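Local structure of proteasome accessory factor B/C (PafBC) (6SJ9) at residues V588-T593 against V620-A625; L628-S633 against R652-A657. The protein is a transcriptional regulator of the bacterial DNA damage response, built from winged helix-turn-helix, WYL and ferredoxin-like domains and probably binding DNA. One frame throughout, in Å; residues are numbered along the deposited sequence.

Contact 1 (V588-T593 against V620-A625)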
ATOM      1  N   VAL A 588     -16.660 -12.150  -7.627  1.00 56.84           N
ATOM      2  CA  VAL A 588     -17.121 -12.754  -6.382  1.00 57.42           C
ATOM      3  C   VAL A 588     -18.196 -11.853  -5.796  1.00 58.84           C
ATOM      4  O   VAL A 588     -18.115 -10.629  -5.911  1.00 59.64           O
ATOM      5  CB  VAL A 588     -15.973 -12.950  -5.374  1.00 56.09           C
ATOM      6  CG1 VAL A 588     -16.492 -13.501  -4.084  1.00 54.62           C
ATOM      7  CG2 VAL A 588     -14.887 -13.847  -5.955  1.00 54.81           C
ATOM      8  N   CYS A 589     -19.241 -12.449  -5.249  1.00 59.55           N
ATOM      9  CA  CYS A 589     -20.287 -11.723  -4.547  1.00 59.77           C
ATOM     10  C   CYS A 589     -20.116 -11.981  -3.056  1.00 60.62           C
ATOM     11  O   CYS A 589     -20.058 -13.139  -2.639  1.00 62.42           O
ATOM     12  CB  CYS A 589     -21.666 -12.169  -5.034  1.00 64.39           C
ATOM     13  SG  CYS A 589     -22.969 -11.248  -4.269  1.00 70.28           S
ATOM     14  N   LEU A 590     -19.970 -10.908  -2.273  1.00 58.06           N
ATOM     15  CA  LEU A 590     -19.697 -10.942  -0.839  1.00 54.39           C
ATOM     16  C   LEU A 590     -20.899 -10.415  -0.086  1.00 53.91           C
ATOM     17  O   LEU A 590     -21.628  -9.567  -0.602  1.00 54.14           O
ATOM     18  CB  LEU A 590     -18.488 -10.043  -0.453  1.00 50.03           C
ATOM     19  CG  LEU A 590     -17.141 -10.274  -1.097  1.00 47.66           C
ATOM     20  CD1 LEU A 590     -16.104  -9.215  -0.660  1.00 48.46           C
ATOM     21  CD2 LEU A 590     -16.648 -11.674  -0.845  1.00 51.64           C
ATOM     22  N   GLU A 591     -21.076 -10.877   1.152  1.00 56.11           N
ATOM     23  CA  GLU A 591     -21.851 -10.144   2.145  1.00 55.05           C
ATOM     24  C   GLU A 591     -20.886  -9.570   3.183  1.00 54.35           C
ATOM     25  O   GLU A 591     -20.002 -10.272   3.673  1.00 52.86           O
ATOM     26  CB  GLU A 591     -22.894 -11.003   2.848  1.00 56.76           C
ATOM     27  CG  GLU A 591     -23.669 -10.200   3.902  1.00 60.17           C
ATOM     28  CD  GLU A 591     -24.782 -10.991   4.567  1.00 64.16           C
ATOM     29  OE1 GLU A 591     -24.981 -12.164   4.196  1.00 66.60           O
ATOM     30  OE2 GLU A 591     -25.443 -10.451   5.474  1.00 65.01           O
ATOM     31  N   LEU A 592     -21.061  -8.294   3.494  1.00 53.83           N
ATOM     32  CA  LEU A 592     -20.275  -7.554   4.461  1.00 51.59           C
ATOM     33  C   LEU A 592     -21.157  -7.142   5.624  1.00 52.11           C
ATOM     34  O   LEU A 592     -22.298  -6.718   5.421  1.00 52.40           O
ATOM     35  CB  LEU A 592     -19.662  -6.295   3.808  1.00 49.83           C
ATOM     36  CG  LEU A 592     -18.797  -6.524   2.552  1.00 51.13           C
ATOM     37  CD1 LEU A 592     -18.353  -5.232   1.931  1.00 48.40           C
ATOM     38  CD2 LEU A 592     -17.577  -7.396   2.845  1.00 50.90           C
ATOM     39  N   THR A 593     -20.628  -7.240   6.838  1.00 55.64           N
ATOM     40  CA  THR A 593     -21.261  -6.610   7.991  1.00 56.13           C
ATOM     41  C   THR A 593     -21.022  -5.099   7.984  1.00 55.11           C
ATOM     42  O   THR A 593     -20.166  -4.589   7.262  1.00 50.58           O
ATOM     43  CB  THR A 593     -20.699  -7.188   9.279  1.00 60.74           C
ATOM     44  OG1 THR A 593     -19.306  -6.843   9.360  1.00 63.45           O
ATOM     45  CG2 THR A 593     -20.868  -8.734   9.326  1.00 62.61           C
ATOM     46  N   VAL A 620     -17.275  -7.930  -6.161  1.00 53.48           N
ATOM     47  CA  VAL A 620     -15.910  -7.435  -6.315  1.00 54.32           C
ATOM     48  C   VAL A 620     -15.111  -8.370  -7.223  1.00 56.27           C
ATOM     49  O   VAL A 620     -15.345  -9.579  -7.255  1.00 57.93           O
ATOM     50  CB  VAL A 620     -15.189  -7.279  -4.940  1.00 55.19           C
ATOM     51  CG1 VAL A 620     -15.975  -6.352  -4.031  1.00 53.10           C
ATOM     52  CG2 VAL A 620     -15.023  -8.582  -4.279  1.00 57.87           C
ATOM     53  N   ARG A 621     -14.093  -7.815  -7.882  1.00 54.67           N
ATOM     54  CA  ARG A 621     -13.127  -8.582  -8.659  1.00 53.62           C
ATOM     55  C   ARG A 621     -11.861  -8.806  -7.837  1.00 52.94           C
ATOM     56  O   ARG A 621     -11.200  -7.847  -7.450  1.00 55.17           O
ATOM     57  CB  ARG A 621     -12.778  -7.853  -9.958  1.00 51.90           C
ATOM     58  CG  ARG A 621     -13.964  -7.659 -10.909  1.00 50.26           C
ATOM     59  CD  ARG A 621     -13.631  -6.635 -12.034  1.00 54.79           C
ATOM     60  NE  ARG A 621     -12.548  -7.070 -12.941  1.00 58.84           N
ATOM     61  CZ  ARG A 621     -12.737  -7.613 -14.149  1.00 62.82           C
ATOM     62  NH1 ARG A 621     -13.975  -7.812 -14.615  1.00 68.04           N
ATOM     63  NH2 ARG A 621     -11.694  -7.962 -14.903  1.00 58.09           N
ATOM     64  N   PHE A 622     -11.528 -10.068  -7.572  1.00 49.85           N
ATOM     65  CA  PHE A 622     -10.288 -10.442  -6.908  1.00 50.42           C
ATOM     66  C   PHE A 622      -9.279 -10.863  -7.953  1.00 54.01           C
ATOM     67  O   PHE A 622      -9.647 -11.442  -8.991  1.00 55.29           O
ATOM     68  CB  PHE A 622     -10.497 -11.583  -5.916  1.00 51.56           C
ATOM     69  CG  PHE A 622     -11.003 -11.123  -4.616  1.00 54.70           C
ATOM     70  CD1 PHE A 622     -12.372 -11.112  -4.367  1.00 59.22           C
ATOM     71  CD2 PHE A 622     -10.143 -10.662  -3.644  1.00 55.80           C
ATOM     72  CE1 PHE A 622     -12.852 -10.658  -3.142  1.00 62.32           C
ATOM     73  CE2 PHE A 622     -10.611 -10.208  -2.426  1.00 59.06           C
ATOM     74  CZ  PHE A 622     -11.964 -10.197  -2.167  1.00 61.74           C
ATOM     75  N   GLY A 623      -8.011 -10.524  -7.685  1.00 51.40           N
ATOM     76  CA  GLY A 623      -6.938 -10.770  -8.632  1.00 46.03           C
ATOM     77  C   GLY A 623      -6.672 -12.239  -8.863  1.00 49.71           C
ATOM     78  O   GLY A 623      -6.229 -12.622  -9.954  1.00 52.54           O
ATOM     79  N   ASP A 624      -6.936 -13.072  -7.853  1.00 47.10           N
ATOM     80  CA  ASP A 624      -6.675 -14.492  -7.921  1.00 55.99           C
ATOM     81  C   ASP A 624      -7.603 -15.162  -6.913  1.00 60.21           C
ATOM     82  O   ASP A 624      -7.749 -14.688  -5.783  1.00 60.74           O
ATOM     83  CB  ASP A 624      -5.203 -14.811  -7.589  1.00 62.55           C
ATOM     84  CG  ASP A 624      -4.876 -16.310  -7.755  1.00 68.64           C
ATOM     85  OD1 ASP A 624      -4.449 -16.689  -8.875  1.00 73.41           O
ATOM     86  OD2 ASP A 624      -5.072 -17.110  -6.797  1.00 63.70           O
ATOM     87  N   ALA A 625      -8.218 -16.277  -7.324  1.00 60.95           N
ATOM     88  CA  ALA A 625      -9.133 -16.970  -6.424  1.00 63.69           C
ATOM     89  C   ALA A 625      -8.421 -17.496  -5.190  1.00 65.91           C
ATOM     90  O   ALA A 625      -9.072 -17.702  -4.162  1.00 71.39           O
ATOM     91  CB  ALA A 625      -9.850 -18.118  -7.145  1.00 65.69           C
TER
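Val588 and Val620 face each other as an antiparallel hydrogen-bonded pair, their CA atoms 5.5 Å apart. Val588 N donates a hydrogen bond to Val620 O at 2.9 Å, and Val620 N donates one back to Val588 O at 2.8 Å. The side chain of Val588 lies on the same face of the sheet as that of Val620. With CG1 anti to the backbone N (chi1 177°), its other methyl, CG2, is left to meet the ring of Phe622 obliquely, 4.0 Å from CD1. A branched residue suits this place, filling space close to the strand. Leu590 needs its longer reach: CD1 comes to 3.8 Å from Val620 CG2, the two side chains crossing at about a right angle, and the same methyl lies at the edge of the Phe622 ring, near its plane. The short strand axes make an angle of 118°, far from strictly antiparallel. The pair joins the central strands 586-592 and 616-622 of the four-stranded antiparallel sheet in the WCX domain, consistent with its ferredoxin-like fold. Strand 639-643 flanks 586-592, while helix 627-634 covers the apolar face through Leu628 and Phe631.

Contact 2 (L628-S633 against R652-A657)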
ATOM      1  N   LEU A 628      -8.640 -15.492  -1.830  1.00 64.27           N
ATOM      2  CA  LEU A 628      -9.943 -15.273  -1.210  1.00 62.55           C
ATOM      3  C   LEU A 628     -10.041 -15.899   0.173  1.00 58.96           C
ATOM      4  O   LEU A 628     -10.550 -15.233   1.089  1.00 59.90           O
ATOM      5  CB  LEU A 628     -11.036 -15.780  -2.154  1.00 67.26           C
ATOM      6  CG  LEU A 628     -12.335 -15.031  -1.995  1.00 68.83           C
ATOM      7  CD1 LEU A 628     -11.982 -13.598  -1.925  1.00 64.75           C
ATOM      8  CD2 LEU A 628     -13.185 -15.275  -3.204  1.00 75.05           C
ATOM      9  N   PRO A 629      -9.645 -17.153   0.399  1.00 58.99           N
ATOM     10  CA  PRO A 629      -9.811 -17.715   1.762  1.00 58.24           C
ATOM     11  C   PRO A 629      -9.047 -16.952   2.851  1.00 56.23           C
ATOM     12  O   PRO A 629      -9.562 -16.766   3.965  1.00 57.54           O
ATOM     13  CB  PRO A 629      -9.301 -19.157   1.600  1.00 57.38           C
ATOM     14  CG  PRO A 629      -9.523 -19.461   0.140  1.00 58.78           C
ATOM     15  CD  PRO A 629      -9.190 -18.174  -0.562  1.00 57.76           C
HETATM   16  N   MSE A 630      -7.818 -16.551   2.579  1.00 55.24           N
HETATM   17  CA  MSE A 630      -7.066 -15.641   3.459  1.00 60.01           C
HETATM   18  C   MSE A 630      -7.814 -14.341   3.752  1.00 51.32           C
HETATM   19  O   MSE A 630      -7.952 -13.965   4.902  1.00 50.21           O
HETATM   20  CB  MSE A 630      -5.724 -15.291   2.844  1.00 70.20           C
HETATM   21  CG  MSE A 630      -4.863 -16.488   2.516  1.00 84.55           C
HETATM   22 SE   MSE A 630      -3.083 -15.872   1.954  1.00 96.18          SE
HETATM   23  CE  MSE A 630      -3.649 -14.582   0.570  1.00 93.03           C
ATOM     24  N   PHE A 631      -8.310 -13.683   2.701  1.00 45.00           N
ATOM     25  CA  PHE A 631      -9.163 -12.509   2.874  1.00 44.19           C
ATOM     26  C   PHE A 631     -10.309 -12.789   3.851  1.00 51.10           C
ATOM     27  O   PHE A 631     -10.478 -12.076   4.849  1.00 48.42           O
ATOM     28  CB  PHE A 631      -9.697 -12.091   1.506  1.00 46.44           C
ATOM     29  CG  PHE A 631     -10.637 -10.902   1.532  1.00 50.35           C
ATOM     30  CD1 PHE A 631     -10.151  -9.619   1.732  1.00 46.96           C
ATOM     31  CD2 PHE A 631     -12.013 -11.071   1.356  1.00 52.80           C
ATOM     32  CE1 PHE A 631     -11.009  -8.522   1.750  1.00 50.48           C
ATOM     33  CE2 PHE A 631     -12.868  -9.982   1.392  1.00 53.06           C
ATOM     34  CZ  PHE A 631     -12.361  -8.704   1.581  1.00 52.48           C
ATOM     35  N   VAL A 632     -11.048 -13.900   3.648  1.00 53.56           N
ATOM     36  CA  VAL A 632     -12.233 -14.130   4.475  1.00 47.94           C
ATOM     37  C   VAL A 632     -11.819 -14.470   5.906  1.00 52.06           C
ATOM     38  O   VAL A 632     -12.443 -14.018   6.882  1.00 52.05           O
ATOM     39  CB  VAL A 632     -13.130 -15.240   3.876  1.00 46.63           C
ATOM     40  CG1 VAL A 632     -14.268 -15.584   4.823  1.00 45.69           C
ATOM     41  CG2 VAL A 632     -13.666 -14.866   2.495  1.00 45.86           C
ATOM     42  N   SER A 633     -10.798 -15.315   6.069  1.00 52.96           N
ATOM     43  CA  SER A 633     -10.431 -15.657   7.440  1.00 53.28           C
ATOM     44  C   SER A 633      -9.771 -14.474   8.132  1.00 49.95           C
ATOM     45  O   SER A 633     -10.025 -14.232   9.310  1.00 53.89           O
ATOM     46  CB  SER A 633      -9.521 -16.898   7.488  1.00 56.34           C
ATOM     47  OG  SER A 633      -8.247 -16.671   6.895  1.00 57.69           O
ATOM     48  N   ARG A 652     -14.713 -22.086   3.125  1.00 64.02           N
ATOM     49  CA  ARG A 652     -15.150 -22.720   4.367  1.00 68.89           C
ATOM     50  C   ARG A 652     -14.213 -23.847   4.786  1.00 72.66           C
ATOM     51  O   ARG A 652     -14.020 -24.082   5.986  1.00 73.23           O
ATOM     52  CB  ARG A 652     -16.595 -23.242   4.234  1.00 72.74           C
ATOM     53  CG  ARG A 652     -17.143 -23.954   5.508  1.00 73.07           C
ATOM     54  CD  ARG A 652     -16.980 -23.047   6.726  1.00 74.55           C
ATOM     55  NE  ARG A 652     -17.552 -23.571   7.958  1.00 74.80           N
ATOM     56  CZ  ARG A 652     -18.838 -23.470   8.290  1.00 76.58           C
ATOM     57  NH1 ARG A 652     -19.675 -22.851   7.464  1.00 77.21           N
ATOM     58  NH2 ARG A 652     -19.283 -23.983   9.440  1.00 75.13           N
ATOM     59  N   ALA A 653     -13.632 -24.563   3.825  1.00 73.44           N
ATOM     60  CA  ALA A 653     -12.698 -25.631   4.178  1.00 75.03           C
ATOM     61  C   ALA A 653     -11.394 -25.065   4.760  1.00 75.11           C
ATOM     62  O   ALA A 653     -10.833 -25.622   5.726  1.00 72.19           O
ATOM     63  CB  ALA A 653     -12.437 -26.506   2.947  1.00 72.53           C
ATOM     64  N   TRP A 654     -10.914 -23.943   4.197  1.00 72.71           N
ATOM     65  CA  TRP A 654      -9.755 -23.252   4.762  1.00 66.31           C
ATOM     66  C   TRP A 654     -10.020 -22.876   6.214  1.00 63.39           C
ATOM     67  O   TRP A 654      -9.243 -23.241   7.112  1.00 64.85           O
ATOM     68  CB  TRP A 654      -9.457 -22.034   3.890  1.00 67.97           C
ATOM     69  CG  TRP A 654      -8.493 -21.000   4.385  1.00 67.55           C
ATOM     70  CD1 TRP A 654      -8.796 -19.857   5.051  1.00 68.83           C
ATOM     71  CD2 TRP A 654      -7.084 -20.965   4.143  1.00 68.55           C
ATOM     72  NE1 TRP A 654      -7.652 -19.122   5.280  1.00 67.85           N
ATOM     73  CE2 TRP A 654      -6.589 -19.783   4.728  1.00 67.40           C
ATOM     74  CE3 TRP A 654      -6.186 -21.841   3.525  1.00 72.01           C
ATOM     75  CZ2 TRP A 654      -5.240 -19.451   4.709  1.00 65.66           C
ATOM     76  CZ3 TRP A 654      -4.857 -21.513   3.502  1.00 73.27           C
ATOM     77  CH2 TRP A 654      -4.390 -20.314   4.088  1.00 69.22           C
ATOM     78  N   ILE A 655     -11.173 -22.241   6.473  1.00 60.85           N
ATOM     79  CA  ILE A 655     -11.540 -21.855   7.841  1.00 63.09           C
ATOM     80  C   ILE A 655     -11.681 -23.096   8.727  1.00 71.54           C
ATOM     81  O   ILE A 655     -11.175 -23.137   9.859  1.00 76.55           O
ATOM     82  CB  ILE A 655     -12.842 -21.030   7.840  1.00 60.02           C
ATOM     83  CG1 ILE A 655     -12.657 -19.692   7.109  1.00 60.07           C
ATOM     84  CG2 ILE A 655     -13.322 -20.800   9.267  1.00 61.28           C
ATOM     85  CD1 ILE A 655     -13.951 -18.994   6.740  1.00 60.68           C
ATOM     86  N   ASP A 656     -12.401 -24.117   8.242  1.00 71.70           N
ATOM     87  CA  ASP A 656     -12.581 -25.319   9.057  1.00 76.15           C
ATOM     88  C   ASP A 656     -11.248 -25.978   9.354  1.00 73.58           C
ATOM     89  O   ASP A 656     -10.970 -26.345  10.501  1.00 75.39           O
ATOM     90  CB  ASP A 656     -13.535 -26.314   8.387  1.00 81.58           C
ATOM     91  CG  ASP A 656     -14.981 -25.852   8.428  1.00 84.80           C
ATOM     92  OD1 ASP A 656     -15.247 -24.841   9.124  1.00 85.79           O
ATOM     93  OD2 ASP A 656     -15.836 -26.498   7.769  1.00 84.76           O
ATOM     94  N   ALA A 657     -10.394 -26.114   8.337  1.00 69.88           N
ATOM     95  CA  ALA A 657      -9.071 -26.677   8.587  1.00 70.21           C
ATOM     96  C   ALA A 657      -8.306 -25.846   9.631  1.00 71.21           C
ATOM     97  O   ALA A 657      -7.642 -26.396  10.516  1.00 74.03           O
ATOM     98  CB  ALA A 657      -8.304 -26.759   7.260  1.00 67.02           C
TER
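Pro629 and Trp654 bring their helices together, with CA atoms 6.3 Å apart, and one turn further along the first helix Ser633 comes equally close to Ile655, the neighbour of Trp654. The helical segments cross at -58° with axes 9.3 Å apart. The indole of Trp654 fills much of the interface: Pro629 CB sits over one face, 3.6 Å from the centroid of the five-membered ring, a CH-pi contact to which the compact proline is suited. Trp654 CG is anti to the backbone N (chi1 168°), which carries the ring across to the facing helix. There NE1 donates to Ser633 OG at 3.0 Å, the oxygen lying in the indole plane; the small serine allows this approach, and its OG also bonds to Ala293 O. Met630, present as selenomethionine, lays CG obliquely 3.7 Å from Trp654 CZ2. A leucine in place of Trp654 would probably leave Ser633 OG without its indole donor and open a gap beside Pro629. Farther along, Val632 CG1 meets Ile655 CD1 at 3.9 Å, the side chains crossing at about a right angle. The contact joins helices 627-634 and 645-659 of the WCX domain. Helix 305-323 adjoins both through Ser633 and Ile655, and strand 639-643 packs against Leu628, Phe631 and Val632.

Both contacts are buried and belong to one WCX domain, contact 1 within its sheet and contact 2 between the two helices that follow strands 616-622 and 639-643. Helix 627-634 bridges them: Leu628 CD1 reaches Phe622 CE1 at 3.3 Å and Leu628 CD2 lies 3.5 Å from Val588 CG2, while Phe631 meets Phe622 edge-to-face. One side of this helix therefore packs on the sheet and another on helix 645-659. The chemistry follows the place. In the sheet, backbone bonds join the strands and wholly apolar side chains dress the face under the helix; between the helices, side chains do the joining, and a partly exposed tryptophan adds a polar bond to the packing.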